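PDB 5TGF: uncharacterized protein from Bacteroides dorei DSM 17855, which is a putative serine beta-lactamase-like hydrolase, probably acting on amide or ester bonds, although its natural substrate is not established. Local coordinates for residues 207-218 with 294-305. Sequence-based numbering, arbitrary orientation.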
loop_
_atom_site.group_PDB
_atom_site.type_symbol
_atom_site.label_atom_id
_atom_site.label_comp_id
_atom_site.label_asym_id
_atom_site.label_seq_id
_atom_site.Cartn_x
_atom_site.Cartn_y
_atom_site.Cartn_z
ATOM N N LEU A 207 7.415 10.111 7.937
ATOM C CA LEU A 207 6.165 10.267 8.650
ATOM C C LEU A 207 5.380 11.479 8.135
ATOM O O LEU A 207 4.184 11.334 7.826
ATOM C CB LEU A 207 6.398 10.431 10.142
ATOM C CG LEU A 207 5.128 10.686 10.978
ATOM C CD1 LEU A 207 4.246 9.441 10.962
ATOM C CD2 LEU A 207 5.433 11.135 12.398
ATOM N N ASN A 208 6.054 12.635 7.980
ATOM C CA ASN A 208 5.370 13.870 7.594
ATOM C C ASN A 208 4.812 13.765 6.181
ATOM O O ASN A 208 3.677 14.147 5.954
ATOM C CB ASN A 208 6.296 15.096 7.726
ATOM C CG ASN A 208 6.610 15.438 9.176
ATOM O OD1 ASN A 208 5.876 15.051 10.097
ATOM N ND2 ASN A 208 7.743 16.119 9.398
ATOM N N ASP A 209 5.575 13.181 5.255
ATOM C CA ASP A 209 5.100 12.990 3.896
ATOM C C ASP A 209 3.877 12.079 3.848
ATOM O O ASP A 209 2.879 12.413 3.211
ATOM C CB ASP A 209 6.194 12.433 3.001
ATOM C CG ASP A 209 7.134 13.503 2.494
ATOM O OD1 ASP A 209 7.068 14.683 2.964
ATOM O OD2 ASP A 209 7.929 13.147 1.606
ATOM N N TYR A 210 3.943 10.912 4.491
ATOM C CA TYR A 210 2.879 9.931 4.304
ATOM C C TYR A 210 1.579 10.364 5.006
ATOM O O TYR A 210 0.479 10.071 4.543
ATOM C CB TYR A 210 3.331 8.538 4.820
ATOM C CG TYR A 210 2.615 7.374 4.184
ATOM C CD1 TYR A 210 1.314 7.048 4.548
ATOM C CD2 TYR A 210 3.249 6.552 3.256
ATOM C CE1 TYR A 210 0.674 5.948 4.014
ATOM C CE2 TYR A 210 2.580 5.486 2.671
ATOM C CZ TYR A 210 1.301 5.190 3.047
ATOM O OH TYR A 210 0.626 4.157 2.445
ATOM N N ILE A 211 1.709 11.097 6.103
ATOM C CA ILE A 211 0.530 11.670 6.761
ATOM C C ILE A 211 -0.225 12.619 5.807
ATOM O O ILE A 211 -1.442 12.667 5.842
ATOM C CB ILE A 211 0.950 12.368 8.089
ATOM C CG1 ILE A 211 1.107 11.315 9.202
ATOM C CG2 ILE A 211 -0.084 13.383 8.569
ATOM C CD1 ILE A 211 -0.218 10.705 9.689
ATOM N N ARG A 212 0.494 13.385 4.983
ATOM C CA ARG A 212 -0.170 14.245 3.981
ATOM C C ARG A 212 -0.977 13.451 2.982
ATOM O O ARG A 212 -2.118 13.838 2.627
ATOM C CB ARG A 212 0.826 15.155 3.232
ATOM C CG ARG A 212 1.569 16.139 4.125
ATOM C CD ARG A 212 2.815 16.665 3.431
ATOM N NE ARG A 212 3.465 17.671 4.254
ATOM C CZ ARG A 212 3.243 18.972 4.161
ATOM N NH1 ARG A 212 2.448 19.450 3.232
ATOM N NH2 ARG A 212 3.842 19.792 4.991
ATOM N N PHE A 213 -0.403 12.333 2.528
ATOM C CA PHE A 213 -1.089 11.397 1.654
ATOM C C PHE A 213 -2.386 10.845 2.272
ATOM O O PHE A 213 -3.423 10.848 1.618
ATOM C CB PHE A 213 -0.147 10.209 1.310
ATOM C CG PHE A 213 -0.822 9.118 0.532
ATOM C CD1 PHE A 213 -1.141 9.295 -0.799
ATOM C CD2 PHE A 213 -1.238 7.944 1.162
ATOM C CE1 PHE A 213 -1.816 8.313 -1.511
ATOM C CE2 PHE A 213 -1.917 6.944 0.455
ATOM C CZ PHE A 213 -2.211 7.132 -0.889
ATOM N N LEU A 214 -2.295 10.355 3.508
ATOM C CA LEU A 214 -3.448 9.762 4.209
ATOM C C LEU A 214 -4.583 10.800 4.447
ATOM O O LEU A 214 -5.762 10.494 4.252
ATOM C CB LEU A 214 -3.008 9.152 5.535
ATOM C CG LEU A 214 -2.277 7.801 5.465
ATOM C CD1 LEU A 214 -1.754 7.441 6.842
ATOM C CD2 LEU A 214 -3.158 6.710 4.892
ATOM N N LYS A 215 -4.199 12.030 4.765
ATOM C CA LYS A 215 -5.170 13.125 4.907
ATOM C C LYS A 215 -5.967 13.302 3.615
ATOM O O LYS A 215 -7.205 13.399 3.640
ATOM C CB LYS A 215 -4.463 14.424 5.282
ATOM C CG LYS A 215 -5.403 15.600 5.571
ATOM C CD LYS A 215 -4.674 16.918 5.791
ATOM C CE LYS A 215 -5.693 18.034 6.079
ATOM N NZ LYS A 215 -5.040 19.356 6.258
HETATM N N MSE A 216 -5.271 13.347 2.485
HETATM C CA MSE A 216 -5.908 13.391 1.180
HETATM C C MSE A 216 -6.882 12.263 0.984
HETATM O O MSE A 216 -8.000 12.479 0.512
HETATM C CB MSE A 216 -4.844 13.434 0.077
HETATM C CG MSE A 216 -5.460 13.619 -1.319
HETATM SE SE MSE A 216 -5.803 11.890 -2.209
HETATM C CE MSE A 216 -3.948 11.236 -2.385
ATOM N N ILE A 217 -6.464 11.022 1.264
ATOM C CA ILE A 217 -7.340 9.884 1.086
ATOM C C ILE A 217 -8.552 9.980 2.017
ATOM O O ILE A 217 -9.676 9.643 1.616
ATOM C CB ILE A 217 -6.564 8.543 1.344
ATOM C CG1 ILE A 217 -5.503 8.342 0.261
ATOM C CG2 ILE A 217 -7.482 7.352 1.328
ATOM C CD1 ILE A 217 -6.034 8.084 -1.137
ATOM N N TYR A 218 -8.302 10.366 3.259
ATOM C CA TYR A 218 -9.342 10.492 4.283
ATOM C C TYR A 218 -10.421 11.500 3.862
ATOM O O TYR A 218 -11.590 11.339 4.208
ATOM C CB TYR A 218 -8.740 10.914 5.630
ATOM C CG TYR A 218 -9.800 10.975 6.725
ATOM C CD1 TYR A 218 -10.220 9.817 7.364
ATOM C CD2 TYR A 218 -10.381 12.188 7.114
ATOM C CE1 TYR A 218 -11.219 9.838 8.333
ATOM C CE2 TYR A 218 -11.352 12.225 8.114
ATOM C CZ TYR A 218 -11.769 11.027 8.701
ATOM O OH TYR A 218 -12.706 10.992 9.701
ATOM N N PRO A 294 0.335 2.170 7.843
ATOM C CA PRO A 294 -0.624 3.212 7.651
ATOM C C PRO A 294 -2.063 2.695 7.687
ATOM O O PRO A 294 -2.359 1.635 7.123
ATOM C CB PRO A 294 -0.264 3.725 6.264
ATOM C CG PRO A 294 0.186 2.485 5.521
ATOM C CD PRO A 294 0.693 1.525 6.560
ATOM N N TRP A 295 -2.972 3.449 8.290
ATOM C CA TRP A 295 -4.366 3.045 8.266
ATOM C C TRP A 295 -5.342 4.190 8.338
ATOM O O TRP A 295 -5.013 5.295 8.827
ATOM C CB TRP A 295 -4.648 2.054 9.382
ATOM C CG TRP A 295 -4.925 2.664 10.719
ATOM C CD1 TRP A 295 -6.145 2.752 11.331
ATOM C CD2 TRP A 295 -3.969 3.161 11.666
ATOM N NE1 TRP A 295 -6.014 3.371 12.559
ATOM C CE2 TRP A 295 -4.690 3.569 12.820
ATOM C CE3 TRP A 295 -2.570 3.292 11.663
ATOM C CZ2 TRP A 295 -4.063 4.154 13.946
ATOM C CZ3 TRP A 295 -1.941 3.873 12.778
ATOM C CH2 TRP A 295 -2.693 4.264 13.917
ATOM N N ILE A 296 -6.563 3.883 7.931
ATOM C CA ILE A 296 -7.706 4.752 8.155
ATOM C C ILE A 296 -8.795 3.895 8.806
ATOM O O ILE A 296 -9.061 2.761 8.361
ATOM C CB ILE A 296 -8.214 5.320 6.840
ATOM C CG1 ILE A 296 -7.217 6.323 6.258
ATOM C CG2 ILE A 296 -9.583 5.946 6.998
ATOM C CD1 ILE A 296 -7.627 6.805 4.880
ATOM N N ASN A 297 -9.425 4.424 9.861
ATOM C CA ASN A 297 -10.644 3.836 10.426
ATOM C C ASN A 297 -11.773 4.867 10.354
ATOM O O ASN A 297 -11.768 5.889 11.087
ATOM C CB ASN A 297 -10.420 3.347 11.854
ATOM C CG ASN A 297 -11.640 2.592 12.411
ATOM O OD1 ASN A 297 -12.756 3.115 12.432
ATOM N ND2 ASN A 297 -11.437 1.350 12.801
ATOM N N LYS A 298 -12.695 4.643 9.431
ATOM C CA LYS A 298 -13.751 5.630 9.189
ATOM C C LYS A 298 -14.735 5.759 10.352
ATOM O O LYS A 298 -15.323 6.798 10.522
ATOM C CB LYS A 298 -14.499 5.333 7.900
ATOM C CG LYS A 298 -13.609 5.404 6.665
ATOM C CD LYS A 298 -14.414 5.136 5.414
ATOM C CE LYS A 298 -13.508 4.690 4.278
ATOM N NZ LYS A 298 -14.198 4.789 2.978
ATOM N N ARG A 299 -14.948 4.689 11.101
ATOM C CA ARG A 299 -15.833 4.732 12.241
ATOM C C ARG A 299 -15.250 5.538 13.391
ATOM O O ARG A 299 -15.979 6.315 13.996
ATOM C CB ARG A 299 -16.156 3.326 12.707
ATOM C CG ARG A 299 -17.099 2.630 11.742
ATOM C CD ARG A 299 -17.857 1.536 12.456
ATOM N NE ARG A 299 -18.702 0.802 11.522
ATOM C CZ ARG A 299 -19.176 -0.409 11.762
ATOM N NH1 ARG A 299 -18.882 -1.014 12.917
ATOM N NH2 ARG A 299 -19.946 -1.001 10.851
ATOM N N ASP A 300 -13.948 5.394 13.639
ATOM C CA ASP A 300 -13.211 6.247 14.599
ATOM C C ASP A 300 -13.028 7.680 14.108
ATOM O O ASP A 300 -12.748 8.546 14.894
ATOM C CB ASP A 300 -11.814 5.701 14.881
ATOM C CG ASP A 300 -11.814 4.313 15.509
ATOM O OD1 ASP A 300 -12.852 3.953 16.104
ATOM O OD2 ASP A 300 -10.755 3.605 15.408
ATOM N N GLY A 301 -13.090 7.895 12.801
ATOM C CA GLY A 301 -12.705 9.163 12.188
ATOM C C GLY A 301 -11.196 9.427 12.250
ATOM O O GLY A 301 -10.766 10.577 12.373
ATOM N N VAL A 302 -10.414 8.350 12.189
ATOM C CA VAL A 302 -8.988 8.375 12.425
ATOM C C VAL A 302 -8.195 8.054 11.140
ATOM O O VAL A 302 -8.588 7.169 10.345
ATOM C CB VAL A 302 -8.613 7.357 13.534
ATOM C CG1 VAL A 302 -7.162 7.010 13.478
ATOM C CG2 VAL A 302 -8.945 7.898 14.926
ATOM N N TYR A 303 -7.094 8.771 10.937
ATOM C CA TYR A 303 -5.991 8.236 10.144
ATOM C C TYR A 303 -4.679 8.313 10.927
ATOM O O TYR A 303 -4.516 9.155 11.814
ATOM C CB TYR A 303 -5.916 8.874 8.757
ATOM C CG TYR A 303 -5.656 10.365 8.748
ATOM C CD1 TYR A 303 -4.374 10.844 8.637
ATOM C CD2 TYR A 303 -6.700 11.283 8.793
ATOM C CE1 TYR A 303 -4.099 12.187 8.637
ATOM C CE2 TYR A 303 -6.442 12.654 8.739
ATOM C CZ TYR A 303 -5.124 13.085 8.676
ATOM O OH TYR A 303 -4.785 14.412 8.667
ATOM N N GLY A 304 -3.813 7.319 10.727
ATOM C CA GLY A 304 -2.526 7.283 11.363
ATOM C C GLY A 304 -1.441 6.574 10.567
ATOM O O GLY A 304 -1.701 5.772 9.634
ATOM N N PHE A 305 -0.221 6.729 11.041
ATOM C CA PHE A 305 0.906 6.080 10.382
ATOM C C PHE A 305 1.972 5.848 11.424
ATOM O O PHE A 305 2.370 6.787 12.136
ATOM C CB PHE A 305 1.424 6.942 9.244
ATOM C CG PHE A 305 2.562 6.318 8.463
ATOM C CD1 PHE A 305 2.511 4.977 8.089
ATOM C CD2 PHE A 305 3.582 7.103 7.961
ATOM C CE1 PHE A 305 3.493 4.405 7.302
ATOM C CE2 PHE A 305 4.582 6.545 7.189
ATOM C CZ PHE A 305 4.556 5.189 6.873
#
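Leu214, Tyr210 and Phe305 form the dense end of a helix-on-sheet packing in the beta-lactamase fold, where helix 207-218 lies on a hairpin at the middle of the six-stranded antiparallel sheet. The helix axis passes 8.5 Å from that of strand 302-305 at closest approach, at 156° between directions, and the register steps from Ile211 opposite Phe305 to Tyr218 opposite Ile296. Apolar and aromatic contacts make up most of the interface. The rings of Tyr210 and Phe305 stack face to face, offset toward their rims, with centroids 4.4 Å apart. With CG anti to the backbone N (chi1 -155°), the Tyr210 ring also reaches Pro294, its CE1 lying 3.3 Å from Pro294 CB. Its hydroxyl is hydrogen-bonded to Ala59 O, near the Ser58 and Lys61 of a possible SxxK motif. Leu214 rests CD1 on the hairpin, 3.3 Å from Gly304 O, and meets the edge of the Tyr210 ring in its plane. Trp62 of helix 60-74 packs on both residues, extending the tight side into the interior.

Buried Tyr303 still packs closely, one ring face lying against the helix backbone at Leu214 C and Lys215 CA, the latter in a CH-pi contact 4.0 Å from the ring centroid. The looser, solvent side is confined to the Lys215 chain and the partly exposed Tyr218. The exposed lysine runs out extended, only its first methylenes touching the Tyr303 hydroxyl. Tyr218 meets the Tyr303 ring obliquely, planes at 42°, while Ile296 CG2 sits at the edge of the Tyr218 ring, near its plane. The Tyr218 ring reaches the turn, where Gly301 and Val302 face Asn297 in a G1 beta bulge; there Tyr218 OH rests 3.1 Å from Gly301 CA.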